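Local coordinates for peptide ABC transporter, peptide-binding protein (Thermus thermophilus, PDB 2D5W) that binds oligopeptides, here in complex with a pentapeptide, and probably delivers them to an ABC transporter for uptake, at residues A[335-340]-A[544-549]; A[351-356]-A[367-372]; A[91-96]-A[208-213]. One frame throughout, in Å; residues are numbered along the deposited sequence.

Contacts 1 and 2 are neighbours, their centres about 8 Å apart, and contact 2 is nested inside the long loop that contact 1 closes. R337 serves both: its guanidinium binds the strand of contact 1 and, through NH1, the carbonyl of Y370 in contact 2. Contact 3 lies across the centre of the chain, about 44 Å from contact 1 between centres. Contact 1 is fully buried and joins a helix start to a sheet strand through leucines and one arginine bond. Contacts 2 and 3 are partly buried meetings of loops, but contact 2 relies on a lysine CH-pi contact over a histidine face and on bridging waters, contact 3 on a serine hydroxyl and a weak backbone bond, with a bridging water as well, beside a tryptophan.

Contact 1: A[335-340]-A[544-549]; sequences LNREGL and ALPLYF
A buried helix-to-strand contact joins R337 and its neighbours, at the start of helix 337-345, to residues 545-548 of strand 544-557. Its polar link runs from R337 NH2 to P546 O, a hydrogen bond of 2.8 Å with an N-H...O angle of 139°. The donor sits above the carbonyl plane, and the oxygen is tilted from the guanidinium plane. A bend at chi3 (-65°) turns the arginine head toward this carbonyl, while NH1 bonds Y370 O, so two backbone oxygens fix the rotation of the group. The helix begins at an N-cap: N336 OD1 accepts from G339 N at 3.0 Å. On the strand side, L547 and Y548 both face E304 of strand 293-308, a classic beta bulge in the mixed sheet. Beside the arginine the contact is apolar. L335 CD1 lies 4.0 Å from L545 CD1, the two side chains crossing at about a right angle, and it also touches L547 CD2. That same L547 methyl packs at 3.9 Å against R337 CD, flanking the aliphatic part of the arginine. Farther along the helix, L340 CD1 approaches Y548 CE1 obliquely at 4.3 Å, with F424 of helix 416-431 against L340.

Contact 2: A[351-356]-A[367-372]; sequences VAHTWI and VKKYEF
V367 opens the second segment by packing against H353: its CG2 methyl lies 3.5 Å from H353 O and 3.8 Å from H353 CB, and reaches more loosely to T354 CB. With CG1 beside the backbone N and anti to the carbonyl carbon (chi1 -54°), CG2 falls between the N and the carbonyl carbon, from where it meets the histidine backbone and the root of its side chain. Q535 and A539 of helix 524-541 also touch V367. K368 contributes its backbone: K368 O and H353 O both accept from one water, at 2.8 and 2.9 Å, while its ammonium pairs with E540. K369 then meets the imidazole itself. Its chain, extended beyond CG, runs obliquely across one face of the H353 ring, and CG stands 3.6 Å from the ring centroid, only 6° off the normal, a CH-pi contact. CB lies toward ND1, CG over the centre, CD toward NE2 and CE toward the NE2-CD2 edge, so much of the aliphatic stem covers the ring. The ammonium, 4.5 Å from NE2 (K369 NZ to H353 NE2), would probably disfavour a protonated ring. At Y370 a second water accepts from the backbone N and lies 2.7 Å from H353 ND1, in the imidazole plane, which probably helps to set the rotation of the ring. Were the imidazole cut back to an alanine, the K369 stem is likely to lose the flat surface it lies on, and the water at Y370 N its side-chain neighbour. Farther on, Y370 OH bonds A539 O, fastening this segment to helix 524-541. Both segments belong to the irregular connection between helices 337-345 and 374-383, and this is water-bridged loop-to-loop packing within the family 5 solute-binding fold.

Contact 3: A[91-96]-A[208-213]; sequences AKWSDG and VYSGPF
Two hydrogen bonds between S94 and Y209 join the loops, which run roughly antiparallel here. Y209 N donates to S94 OG at 2.8 Å and an N-H...O angle of 163°, a fairly straight bond. The serine hydroxyl reaches it because chi1 of 57° sets OG between the backbone N and the carbonyl carbon; OG also lies at the edge of the tyrosine ring, 3.6 Å from Y209 CD2. In return S94 N donates to Y209 O at 2.7 Å, but the bond is weak, bent to 124°. The same oxygen receives a CA-H...O contact from W93. One water adds a third polar link, donating to both K92 O and S210 O.

Apolar contacts gather round W93. V208 CG2 approaches the indole obliquely, 3.7 Å from W93 CE3, and S210 CB comes equally near W93 CZ3. Beyond the indole, V208 CG1 packs against the D95 carboxylate, 3.5 Å from OD2, an oxygen hydrogen-bonded to H160 NE2. W93 NE1 bonds D103 and S210 OG bonds Y156, so the polar ends of both side chains have partners beyond the two loops.

W93 to G96 forms a type I beta turn, closed by G96 N to W93 O at 2.9 Å. G96 adopts a positive phi that suits glycine. Through this turn, the loop between strand 78-86 and helix 101-112 meets the approach to strand 213-219, an edge strand of a five-stranded mixed sheet in this periplasmic-binding-protein fold.

Contact 1: A[335-340]-A[544-549]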
ATOM      1  N   LEU A 335      21.939  11.116  -8.075  1.00 10.37           N
ATOM      2  CA  LEU A 335      20.603  11.676  -7.889  1.00  9.99           C
ATOM      3  C   LEU A 335      20.715  12.822  -6.890  1.00 10.04           C
ATOM      4  O   LEU A 335      21.025  12.607  -5.718  1.00 10.74           O
ATOM      5  CB  LEU A 335      19.637  10.612  -7.355  1.00 10.18           C
ATOM      6  CG  LEU A 335      19.495   9.331  -8.186  1.00  9.80           C
ATOM      7  CD1 LEU A 335      18.348   8.498  -7.634  1.00 11.01           C
ATOM      8  CD2 LEU A 335      19.237   9.672  -9.648  1.00 10.59           C
ATOM      9  N   ASN A 336      20.480  14.047  -7.350  1.00  9.71           N
ATOM     10  CA  ASN A 336      20.578  15.197  -6.465  1.00 10.36           C
ATOM     11  C   ASN A 336      19.291  15.327  -5.666  1.00  9.67           C
ATOM     12  O   ASN A 336      18.481  16.228  -5.891  1.00 10.42           O
ATOM     13  CB  ASN A 336      20.834  16.470  -7.268  1.00 11.53           C
ATOM     14  CG  ASN A 336      21.160  17.648  -6.384  1.00 11.64           C
ATOM     15  OD1 ASN A 336      21.210  17.522  -5.158  1.00 12.03           O
ATOM     16  ND2 ASN A 336      21.391  18.802  -6.997  1.00 13.68           N
ATOM     17  N   ARG A 337      19.121  14.414  -4.717  1.00  9.66           N
ATOM     18  CA  ARG A 337      17.928  14.378  -3.885  1.00 10.14           C
ATOM     19  C   ARG A 337      17.755  15.611  -3.008  1.00 10.16           C
ATOM     20  O   ARG A 337      16.650  16.141  -2.889  1.00 10.40           O
ATOM     21  CB  ARG A 337      17.939  13.109  -3.027  1.00  9.96           C
ATOM     22  CG  ARG A 337      17.922  11.827  -3.851  1.00  9.91           C
ATOM     23  CD  ARG A 337      18.045  10.603  -2.967  1.00 10.12           C
ATOM     24  NE  ARG A 337      19.340  10.565  -2.296  1.00  9.58           N
ATOM     25  CZ  ARG A 337      19.586   9.889  -1.179  1.00  9.46           C
ATOM     26  NH1 ARG A 337      20.795   9.916  -0.640  1.00 10.02           N
ATOM     27  NH2 ARG A 337      18.623   9.190  -0.593  1.00  9.68           N
ATOM     28  N   GLU A 338      18.835  16.073  -2.391  1.00 11.10           N
ATOM     29  CA  GLU A 338      18.723  17.255  -1.550  1.00 11.76           C
ATOM     30  C   GLU A 338      18.344  18.465  -2.400  1.00 11.24           C
ATOM     31  O   GLU A 338      17.536  19.291  -1.983  1.00 11.30           O
ATOM     32  CB  GLU A 338      20.031  17.523  -0.801  1.00 14.61           C
ATOM     33  CG  GLU A 338      19.954  18.727   0.131  1.00 17.70           C
ATOM     34  CD  GLU A 338      18.914  18.570   1.232  1.00 19.26           C
ATOM     35  OE1 GLU A 338      18.488  19.601   1.794  1.00 21.82           O
ATOM     36  OE2 GLU A 338      18.529  17.425   1.552  1.00 18.52           O
ATOM     37  N   GLY A 339      18.922  18.567  -3.595  1.00 10.77           N
ATOM     38  CA  GLY A 339      18.593  19.680  -4.467  1.00 11.62           C
ATOM     39  C   GLY A 339      17.137  19.605  -4.888  1.00 10.49           C
ATOM     40  O   GLY A 339      16.446  20.621  -4.973  1.00 12.06           O
ATOM     41  N   LEU A 340      16.667  18.389  -5.143  1.00 10.85           N
ATOM     42  CA  LEU A 340      15.289  18.159  -5.554  1.00 11.39           C
ATOM     43  C   LEU A 340      14.288  18.548  -4.470  1.00 10.00           C
ATOM     44  O   LEU A 340      13.356  19.308  -4.727  1.00 10.36           O
ATOM     45  CB  LEU A 340      15.098  16.685  -5.924  1.00 12.98           C
ATOM     46  CG  LEU A 340      13.767  16.207  -6.512  1.00 14.47           C
ATOM     47  CD1 LEU A 340      12.649  16.244  -5.480  1.00 15.63           C
ATOM     48  CD2 LEU A 340      13.455  17.049  -7.715  1.00 21.17           C
ATOM     49  N   ALA A 544      17.006  -0.799  -2.924  1.00  9.34           N
ATOM     50  CA  ALA A 544      16.120   0.162  -3.574  1.00  8.99           C
ATOM     51  C   ALA A 544      16.749   1.512  -3.251  1.00  9.22           C
ATOM     52  O   ALA A 544      17.510   1.626  -2.289  1.00  9.80           O
ATOM     53  CB  ALA A 544      14.707   0.086  -3.007  1.00 10.00           C
ATOM     54  N   LEU A 545      16.451   2.530  -4.050  1.00  8.74           N
ATOM     55  CA  LEU A 545      17.016   3.850  -3.814  1.00  8.77           C
ATOM     56  C   LEU A 545      16.003   4.709  -3.075  1.00  8.72           C
ATOM     57  O   LEU A 545      14.929   5.006  -3.599  1.00  8.93           O
ATOM     58  CB  LEU A 545      17.392   4.513  -5.142  1.00  9.31           C
ATOM     59  CG  LEU A 545      18.231   3.662  -6.102  1.00  9.85           C
ATOM     60  CD1 LEU A 545      18.587   4.480  -7.333  1.00 10.81           C
ATOM     61  CD2 LEU A 545      19.496   3.183  -5.405  1.00 11.96           C
ATOM     62  N   PRO A 546      16.322   5.102  -1.834  1.00  7.90           N
ATOM     63  CA  PRO A 546      15.378   5.933  -1.083  1.00  8.09           C
ATOM     64  C   PRO A 546      15.408   7.362  -1.612  1.00  8.01           C
ATOM     65  O   PRO A 546      16.483   7.895  -1.890  1.00  9.52           O
ATOM     66  CB  PRO A 546      15.901   5.827   0.345  1.00  7.90           C
ATOM     67  CG  PRO A 546      17.397   5.767   0.139  1.00  9.34           C
ATOM     68  CD  PRO A 546      17.553   4.847  -1.059  1.00  9.12           C
ATOM     69  N   LEU A 547      14.238   7.976  -1.772  1.00  7.90           N
ATOM     70  CA  LEU A 547      14.196   9.351  -2.262  1.00  8.45           C
ATOM     71  C   LEU A 547      13.791  10.329  -1.158  1.00  8.89           C
ATOM     72  O   LEU A 547      14.621  11.105  -0.688  1.00  9.30           O
ATOM     73  CB  LEU A 547      13.261   9.472  -3.475  1.00  9.24           C
ATOM     74  CG  LEU A 547      13.713   8.709  -4.731  1.00  8.29           C
ATOM     75  CD1 LEU A 547      12.762   9.019  -5.879  1.00  9.14           C
ATOM     76  CD2 LEU A 547      15.143   9.098  -5.107  1.00 10.20           C
ATOM     77  N   TYR A 548      12.531  10.296  -0.734  1.00  8.26           N
ATOM     78  CA  TYR A 548      12.076  11.189   0.328  1.00  8.64           C
ATOM     79  C   TYR A 548      10.823  10.676   1.026  1.00  8.91           C
ATOM     80  O   TYR A 548      10.108   9.824   0.495  1.00  8.71           O
ATOM     81  CB  TYR A 548      11.829  12.610  -0.216  1.00  8.63           C
ATOM     82  CG  TYR A 548      10.926  12.708  -1.432  1.00  8.53           C
ATOM     83  CD1 TYR A 548      11.448  12.667  -2.728  1.00  9.38           C
ATOM     84  CD2 TYR A 548       9.548  12.866  -1.285  1.00  9.01           C
ATOM     85  CE1 TYR A 548      10.613  12.786  -3.845  1.00  9.00           C
ATOM     86  CE2 TYR A 548       8.711  12.982  -2.393  1.00  9.12           C
ATOM     87  CZ  TYR A 548       9.246  12.943  -3.664  1.00  8.81           C
ATOM     88  OH  TYR A 548       8.403  13.066  -4.747  1.00 10.12           O
ATOM     89  N   PHE A 549      10.576  11.186   2.231  1.00  8.90           N
ATOM     90  CA  PHE A 549       9.398  10.808   3.008  1.00  8.88           C
ATOM     91  C   PHE A 549       8.332  11.865   2.748  1.00  9.01           C
ATOM     92  O   PHE A 549       8.603  13.064   2.800  1.00 10.55           O
ATOM     93  CB  PHE A 549       9.727  10.743   4.501  1.00  9.59           C
ATOM     94  CG  PHE A 549      10.713   9.664   4.860  1.00  9.83           C
ATOM     95  CD1 PHE A 549      10.422   8.327   4.615  1.00 10.80           C
ATOM     96  CD2 PHE A 549      11.924   9.988   5.460  1.00 11.61           C
ATOM     97  CE1 PHE A 549      11.330   7.325   4.965  1.00 12.65           C
ATOM     98  CE2 PHE A 549      12.834   8.995   5.813  1.00 12.62           C
ATOM     99  CZ  PHE A 549      12.536   7.665   5.566  1.00 11.48           C
TER

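Contact 2: A[351-356]-A[367-372]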
ATOM      1  N   VAL A 351      14.789  14.213   2.460  1.00 10.40           N
ATOM      2  CA  VAL A 351      15.443  13.120   1.771  1.00 10.12           C
ATOM      3  C   VAL A 351      15.434  11.931   2.729  1.00  9.75           C
ATOM      4  O   VAL A 351      15.659  12.091   3.936  1.00 10.48           O
ATOM      5  CB  VAL A 351      16.902  13.486   1.424  1.00  9.71           C
ATOM      6  CG1 VAL A 351      17.625  12.273   0.859  1.00 10.15           C
ATOM      7  CG2 VAL A 351      16.924  14.631   0.420  1.00 10.50           C
ATOM      8  N   ALA A 352      15.154  10.753   2.184  1.00  9.58           N
ATOM      9  CA  ALA A 352      15.110   9.516   2.952  1.00  9.09           C
ATOM     10  C   ALA A 352      16.376   8.710   2.687  1.00  9.92           C
ATOM     11  O   ALA A 352      16.885   8.700   1.562  1.00  9.49           O
ATOM     12  CB  ALA A 352      13.888   8.704   2.551  1.00  9.32           C
ATOM     13  N   HIS A 353      16.865   8.027   3.721  1.00  9.03           N
ATOM     14  CA  HIS A 353      18.076   7.213   3.618  1.00  8.98           C
ATOM     15  C   HIS A 353      17.801   5.765   4.009  1.00  9.50           C
ATOM     16  O   HIS A 353      18.682   4.907   3.921  1.00  9.62           O
ATOM     17  CB  HIS A 353      19.161   7.792   4.526  1.00 10.42           C
ATOM     18  CG  HIS A 353      19.464   9.229   4.247  1.00 10.05           C
ATOM     19  ND1 HIS A 353      20.127   9.641   3.111  1.00 11.09           N
ATOM     20  CD2 HIS A 353      19.156  10.354   4.932  1.00 11.83           C
ATOM     21  CE1 HIS A 353      20.214  10.960   3.109  1.00 12.40           C
ATOM     22  NE2 HIS A 353      19.631  11.417   4.203  1.00 12.06           N
ATOM     23  N   THR A 354      16.571   5.515   4.448  1.00  9.21           N
ATOM     24  CA  THR A 354      16.119   4.191   4.862  1.00  9.06           C
ATOM     25  C   THR A 354      14.668   4.038   4.388  1.00  9.35           C
ATOM     26  O   THR A 354      14.100   4.991   3.857  1.00 10.15           O
ATOM     27  CB  THR A 354      16.233   4.038   6.397  1.00  9.14           C
ATOM     28  OG1 THR A 354      15.790   2.736   6.783  1.00 10.34           O
ATOM     29  CG2 THR A 354      15.413   5.097   7.112  1.00  9.97           C
ATOM     30  N   TRP A 355      14.069   2.859   4.565  1.00  9.20           N
ATOM     31  CA  TRP A 355      12.697   2.629   4.097  1.00  8.99           C
ATOM     32  C   TRP A 355      11.610   2.868   5.135  1.00  8.85           C
ATOM     33  O   TRP A 355      10.428   2.914   4.788  1.00  9.70           O
ATOM     34  CB  TRP A 355      12.558   1.206   3.530  1.00  9.30           C
ATOM     35  CG  TRP A 355      12.290   0.134   4.562  1.00  8.91           C
ATOM     36  CD1 TRP A 355      11.068  -0.308   4.992  1.00  9.47           C
ATOM     37  CD2 TRP A 355      13.267  -0.594   5.319  1.00  8.71           C
ATOM     38  NE1 TRP A 355      11.224  -1.260   5.970  1.00 10.01           N
ATOM     39  CE2 TRP A 355      12.562  -1.454   6.193  1.00  9.68           C
ATOM     40  CE3 TRP A 355      14.667  -0.601   5.347  1.00  9.95           C
ATOM     41  CZ2 TRP A 355      13.213  -2.312   7.085  1.00 10.39           C
ATOM     42  CZ3 TRP A 355      15.313  -1.455   6.235  1.00  9.54           C
ATOM     43  CH2 TRP A 355      14.585  -2.296   7.093  1.00 10.41           C
ATOM     44  N   ILE A 356      12.006   3.028   6.396  1.00  8.72           N
ATOM     45  CA  ILE A 356      11.053   3.258   7.481  1.00  9.16           C
ATOM     46  C   ILE A 356      10.944   4.754   7.769  1.00  9.67           C
ATOM     47  O   ILE A 356      11.938   5.401   8.088  1.00 10.46           O
ATOM     48  CB  ILE A 356      11.496   2.512   8.765  1.00  9.58           C
ATOM     49  CG1 ILE A 356      11.555   1.006   8.491  1.00 10.12           C
ATOM     50  CG2 ILE A 356      10.530   2.816   9.904  1.00 10.61           C
ATOM     51  CD1 ILE A 356      12.023   0.172   9.672  1.00 10.79           C
ATOM     52  N   VAL A 367      21.884   5.724   9.570  1.00 12.04           N
ATOM     53  CA  VAL A 367      22.428   4.892   8.499  1.00 11.71           C
ATOM     54  C   VAL A 367      23.291   5.677   7.515  1.00 11.53           C
ATOM     55  O   VAL A 367      23.236   6.907   7.459  1.00 12.43           O
ATOM     56  CB  VAL A 367      21.307   4.171   7.708  1.00 10.11           C
ATOM     57  CG1 VAL A 367      20.411   3.404   8.664  1.00 12.36           C
ATOM     58  CG2 VAL A 367      20.506   5.178   6.888  1.00 11.76           C
ATOM     59  N   LYS A 368      24.087   4.947   6.743  1.00 11.96           N
ATOM     60  CA  LYS A 368      24.971   5.534   5.743  1.00 12.49           C
ATOM     61  C   LYS A 368      24.181   6.394   4.756  1.00 13.12           C
ATOM     62  O   LYS A 368      23.117   5.989   4.283  1.00 12.77           O
ATOM     63  CB  LYS A 368      25.699   4.413   4.999  1.00 12.56           C
ATOM     64  CG  LYS A 368      26.646   4.864   3.902  1.00 14.25           C
ATOM     65  CD  LYS A 368      27.339   3.657   3.286  1.00 15.82           C
ATOM     66  CE  LYS A 368      28.265   4.057   2.154  1.00 15.69           C
ATOM     67  NZ  LYS A 368      28.950   2.867   1.579  1.00 19.90           N
ATOM     68  N   LYS A 369      24.706   7.578   4.447  1.00 12.95           N
ATOM     69  CA  LYS A 369      24.057   8.494   3.514  1.00 13.88           C
ATOM     70  C   LYS A 369      24.884   8.654   2.243  1.00 13.03           C
ATOM     71  O   LYS A 369      26.117   8.695   2.291  1.00 15.55           O
ATOM     72  CB  LYS A 369      23.866   9.870   4.160  1.00 14.77           C
ATOM     73  CG  LYS A 369      23.008   9.872   5.414  1.00 17.08           C
ATOM     74  CD  LYS A 369      22.898  11.278   5.984  1.00 21.17           C
ATOM     75  CE  LYS A 369      22.102  11.293   7.279  1.00 22.78           C
ATOM     76  NZ  LYS A 369      22.025  12.660   7.861  1.00 25.64           N
ATOM     77  N   TYR A 370      24.200   8.753   1.108  1.00 11.20           N
ATOM     78  CA  TYR A 370      24.863   8.914  -0.179  1.00 11.93           C
ATOM     79  C   TYR A 370      24.597  10.307  -0.728  1.00 11.96           C
ATOM     80  O   TYR A 370      23.559  10.563  -1.342  1.00 12.65           O
ATOM     81  CB  TYR A 370      24.355   7.856  -1.153  1.00 11.76           C
ATOM     82  CG  TYR A 370      24.689   6.448  -0.724  1.00 10.82           C
ATOM     83  CD1 TYR A 370      25.833   5.807  -1.200  1.00 12.66           C
ATOM     84  CD2 TYR A 370      23.870   5.757   0.170  1.00 10.79           C
ATOM     85  CE1 TYR A 370      26.151   4.515  -0.802  1.00 11.46           C
ATOM     86  CE2 TYR A 370      24.180   4.462   0.577  1.00 10.95           C
ATOM     87  CZ  TYR A 370      25.320   3.847   0.087  1.00 11.52           C
ATOM     88  OH  TYR A 370      25.621   2.560   0.469  1.00 12.07           O
ATOM     89  N   GLU A 371      25.546  11.207  -0.509  1.00 12.14           N
ATOM     90  CA  GLU A 371      25.404  12.579  -0.969  1.00 11.87           C
ATOM     91  C   GLU A 371      25.521  12.681  -2.486  1.00 10.75           C
ATOM     92  O   GLU A 371      26.048  11.784  -3.141  1.00 11.71           O
ATOM     93  CB  GLU A 371      26.463  13.474  -0.309  1.00 13.71           C
ATOM     94  CG  GLU A 371      27.875  13.352  -0.890  1.00 16.05           C
ATOM     95  CD  GLU A 371      28.645  12.134  -0.408  1.00 17.59           C
ATOM     96  OE1 GLU A 371      28.056  11.251   0.251  1.00 18.22           O
ATOM     97  OE2 GLU A 371      29.858  12.060  -0.697  1.00 19.01           O
ATOM     98  N   PHE A 372      25.013  13.777  -3.036  1.00 11.82           N
ATOM     99  CA  PHE A 372      25.090  14.009  -4.470  1.00 11.84           C
ATOM    100  C   PHE A 372      26.547  14.295  -4.821  1.00 12.44           C
ATOM    101  O   PHE A 372      27.121  15.279  -4.356  1.00 13.53           O
ATOM    102  CB  PHE A 372      24.213  15.201  -4.852  1.00 12.24           C
ATOM    103  CG  PHE A 372      24.277  15.555  -6.310  1.00 11.34           C
ATOM    104  CD1 PHE A 372      23.956  14.615  -7.282  1.00 11.37           C
ATOM    105  CD2 PHE A 372      24.660  16.829  -6.711  1.00 12.40           C
ATOM    106  CE1 PHE A 372      24.016  14.939  -8.635  1.00 11.77           C
ATOM    107  CE2 PHE A 372      24.723  17.163  -8.061  1.00 12.65           C
ATOM    108  CZ  PHE A 372      24.401  16.217  -9.025  1.00 13.26           C
TER
HETATM  109  O   HOH W   1      21.130   5.446   2.409  1.00 11.01           O
HETATM  110  O   HOH W   2      21.335   7.987   1.386  1.00 11.54           O

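Contact 3: A[91-96]-A[208-213]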
ATOM      1  N   ALA A  91     -24.460  -7.188  12.276  1.00 11.16           N
ATOM      2  CA  ALA A  91     -23.517  -7.014  11.171  1.00 10.92           C
ATOM      3  C   ALA A  91     -24.157  -7.702   9.969  1.00 11.17           C
ATOM      4  O   ALA A  91     -24.431  -8.901  10.011  1.00 11.33           O
ATOM      5  CB  ALA A  91     -22.186  -7.666  11.505  1.00 11.45           C
ATOM      6  N   LYS A  92     -24.394  -6.946   8.902  1.00 11.91           N
ATOM      7  CA  LYS A  92     -25.042  -7.503   7.720  1.00 11.36           C
ATOM      8  C   LYS A  92     -24.490  -7.033   6.384  1.00 10.65           C
ATOM      9  O   LYS A  92     -24.007  -5.907   6.251  1.00 11.39           O
ATOM     10  CB  LYS A  92     -26.542  -7.179   7.741  1.00 14.02           C
ATOM     11  CG  LYS A  92     -27.305  -7.750   8.921  1.00 16.67           C
ATOM     12  CD  LYS A  92     -28.800  -7.480   8.798  1.00 20.41           C
ATOM     13  CE  LYS A  92     -29.536  -7.920  10.053  1.00 24.77           C
ATOM     14  NZ  LYS A  92     -29.223  -9.328  10.413  1.00 25.83           N
ATOM     15  N   TRP A  93     -24.581  -7.912   5.393  1.00  9.51           N
ATOM     16  CA  TRP A  93     -24.160  -7.585   4.041  1.00  9.52           C
ATOM     17  C   TRP A  93     -25.245  -6.683   3.448  1.00  9.44           C
ATOM     18  O   TRP A  93     -26.383  -6.651   3.941  1.00 10.20           O
ATOM     19  CB  TRP A  93     -24.018  -8.855   3.199  1.00  9.19           C
ATOM     20  CG  TRP A  93     -22.922  -9.778   3.657  1.00  9.36           C
ATOM     21  CD1 TRP A  93     -23.067 -10.958   4.333  1.00  9.55           C
ATOM     22  CD2 TRP A  93     -21.513  -9.594   3.470  1.00  9.40           C
ATOM     23  NE1 TRP A  93     -21.835 -11.521   4.575  1.00 10.40           N
ATOM     24  CE2 TRP A  93     -20.863 -10.703   4.059  1.00  9.33           C
ATOM     25  CE3 TRP A  93     -20.734  -8.598   2.862  1.00  9.52           C
ATOM     26  CZ2 TRP A  93     -19.470 -10.844   4.058  1.00  9.65           C
ATOM     27  CZ3 TRP A  93     -19.347  -8.738   2.863  1.00  9.55           C
ATOM     28  CH2 TRP A  93     -18.732  -9.855   3.458  1.00 10.52           C
ATOM     29  N   SER A  94     -24.900  -5.965   2.383  1.00  9.79           N
ATOM     30  CA  SER A  94     -25.835  -5.044   1.746  1.00  9.74           C
ATOM     31  C   SER A  94     -27.070  -5.709   1.138  1.00 10.24           C
ATOM     32  O   SER A  94     -28.043  -5.021   0.825  1.00 11.60           O
ATOM     33  CB  SER A  94     -25.113  -4.211   0.682  1.00  9.61           C
ATOM     34  OG  SER A  94     -24.491  -5.038  -0.280  1.00 10.03           O
ATOM     35  N   ASP A  95     -27.040  -7.028   0.968  1.00 10.15           N
ATOM     36  CA  ASP A  95     -28.196  -7.736   0.423  1.00 10.87           C
ATOM     37  C   ASP A  95     -29.099  -8.244   1.544  1.00 11.34           C
ATOM     38  O   ASP A  95     -30.085  -8.941   1.293  1.00 13.27           O
ATOM     39  CB  ASP A  95     -27.763  -8.904  -0.477  1.00 11.18           C
ATOM     40  CG  ASP A  95     -26.945  -9.953   0.257  1.00 11.26           C
ATOM     41  OD1 ASP A  95     -26.679  -9.784   1.467  1.00 11.64           O
ATOM     42  OD2 ASP A  95     -26.565 -10.955  -0.392  1.00 12.66           O
ATOM     43  N   GLY A  96     -28.759  -7.892   2.782  1.00 11.19           N
ATOM     44  CA  GLY A  96     -29.562  -8.307   3.918  1.00 12.70           C
ATOM     45  C   GLY A  96     -29.109  -9.564   4.637  1.00 12.87           C
ATOM     46  O   GLY A  96     -29.597  -9.854   5.732  1.00 14.27           O
ATOM     47  N   VAL A 208     -21.436  -8.024  -2.858  1.00  8.73           N
ATOM     48  CA  VAL A 208     -22.259  -7.414  -1.823  1.00  9.09           C
ATOM     49  C   VAL A 208     -21.266  -6.695  -0.916  1.00  8.52           C
ATOM     50  O   VAL A 208     -20.065  -6.997  -0.942  1.00  9.81           O
ATOM     51  CB  VAL A 208     -23.117  -8.428  -1.036  1.00  9.40           C
ATOM     52  CG1 VAL A 208     -24.172  -9.026  -1.967  1.00 10.41           C
ATOM     53  CG2 VAL A 208     -22.248  -9.498  -0.415  1.00 11.53           C
ATOM     54  N   TYR A 209     -21.772  -5.771  -0.107  1.00  9.14           N
ATOM     55  CA  TYR A 209     -20.933  -4.903   0.703  1.00  8.80           C
ATOM     56  C   TYR A 209     -21.256  -4.880   2.188  1.00  8.40           C
ATOM     57  O   TYR A 209     -22.414  -4.961   2.575  1.00  9.33           O
ATOM     58  CB  TYR A 209     -21.045  -3.508   0.085  1.00  8.87           C
ATOM     59  CG  TYR A 209     -20.758  -3.557  -1.404  1.00  8.12           C
ATOM     60  CD1 TYR A 209     -19.446  -3.538  -1.870  1.00  8.10           C
ATOM     61  CD2 TYR A 209     -21.782  -3.755  -2.338  1.00  8.39           C
ATOM     62  CE1 TYR A 209     -19.150  -3.719  -3.210  1.00  9.03           C
ATOM     63  CE2 TYR A 209     -21.491  -3.944  -3.695  1.00  8.75           C
ATOM     64  CZ  TYR A 209     -20.166  -3.926  -4.119  1.00  7.93           C
ATOM     65  OH  TYR A 209     -19.838  -4.129  -5.440  1.00  9.11           O
ATOM     66  N   SER A 210     -20.223  -4.745   3.015  1.00  8.67           N
ATOM     67  CA  SER A 210     -20.392  -4.742   4.467  1.00  8.83           C
ATOM     68  C   SER A 210     -20.150  -3.391   5.127  1.00  8.63           C
ATOM     69  O   SER A 210     -20.342  -3.251   6.334  1.00  9.91           O
ATOM     70  CB  SER A 210     -19.427  -5.744   5.086  1.00  9.11           C
ATOM     71  OG  SER A 210     -18.096  -5.358   4.782  1.00 10.03           O
ATOM     72  N   GLY A 211     -19.711  -2.411   4.343  1.00  8.78           N
ATOM     73  CA  GLY A 211     -19.422  -1.099   4.890  1.00  9.41           C
ATOM     74  C   GLY A 211     -20.603  -0.154   4.943  1.00  9.37           C
ATOM     75  O   GLY A 211     -21.724  -0.537   4.626  1.00  9.37           O
ATOM     76  N   PRO A 212     -20.377   1.102   5.350  1.00 10.03           N
ATOM     77  CA  PRO A 212     -21.460   2.085   5.431  1.00  9.96           C
ATOM     78  C   PRO A 212     -22.061   2.448   4.074  1.00  8.97           C
ATOM     79  O   PRO A 212     -23.136   3.041   4.012  1.00 10.18           O
ATOM     80  CB  PRO A 212     -20.800   3.273   6.137  1.00 11.81           C
ATOM     81  CG  PRO A 212     -19.357   3.131   5.786  1.00 12.22           C
ATOM     82  CD  PRO A 212     -19.121   1.650   5.889  1.00 11.17           C
ATOM     83  N   PHE A 213     -21.365   2.085   2.998  1.00  9.19           N
ATOM     84  CA  PHE A 213     -21.837   2.347   1.639  1.00  8.66           C
ATOM     85  C   PHE A 213     -21.744   1.083   0.796  1.00  8.21           C
ATOM     86  O   PHE A 213     -21.006   0.148   1.125  1.00  8.93           O
ATOM     87  CB  PHE A 213     -21.010   3.470   0.994  1.00  9.18           C
ATOM     88  CG  PHE A 213     -21.153   4.793   1.693  1.00  7.80           C
ATOM     89  CD1 PHE A 213     -22.189   5.673   1.363  1.00  8.71           C
ATOM     90  CD2 PHE A 213     -20.311   5.121   2.747  1.00  8.26           C
ATOM     91  CE1 PHE A 213     -22.382   6.855   2.088  1.00  9.03           C
ATOM     92  CE2 PHE A 213     -20.498   6.301   3.473  1.00  8.24           C
ATOM     93  CZ  PHE A 213     -21.536   7.165   3.144  1.00  9.01           C
TER
HETATM   94  O   HOH W   3     -22.490  -4.390   8.032  1.00 12.09           O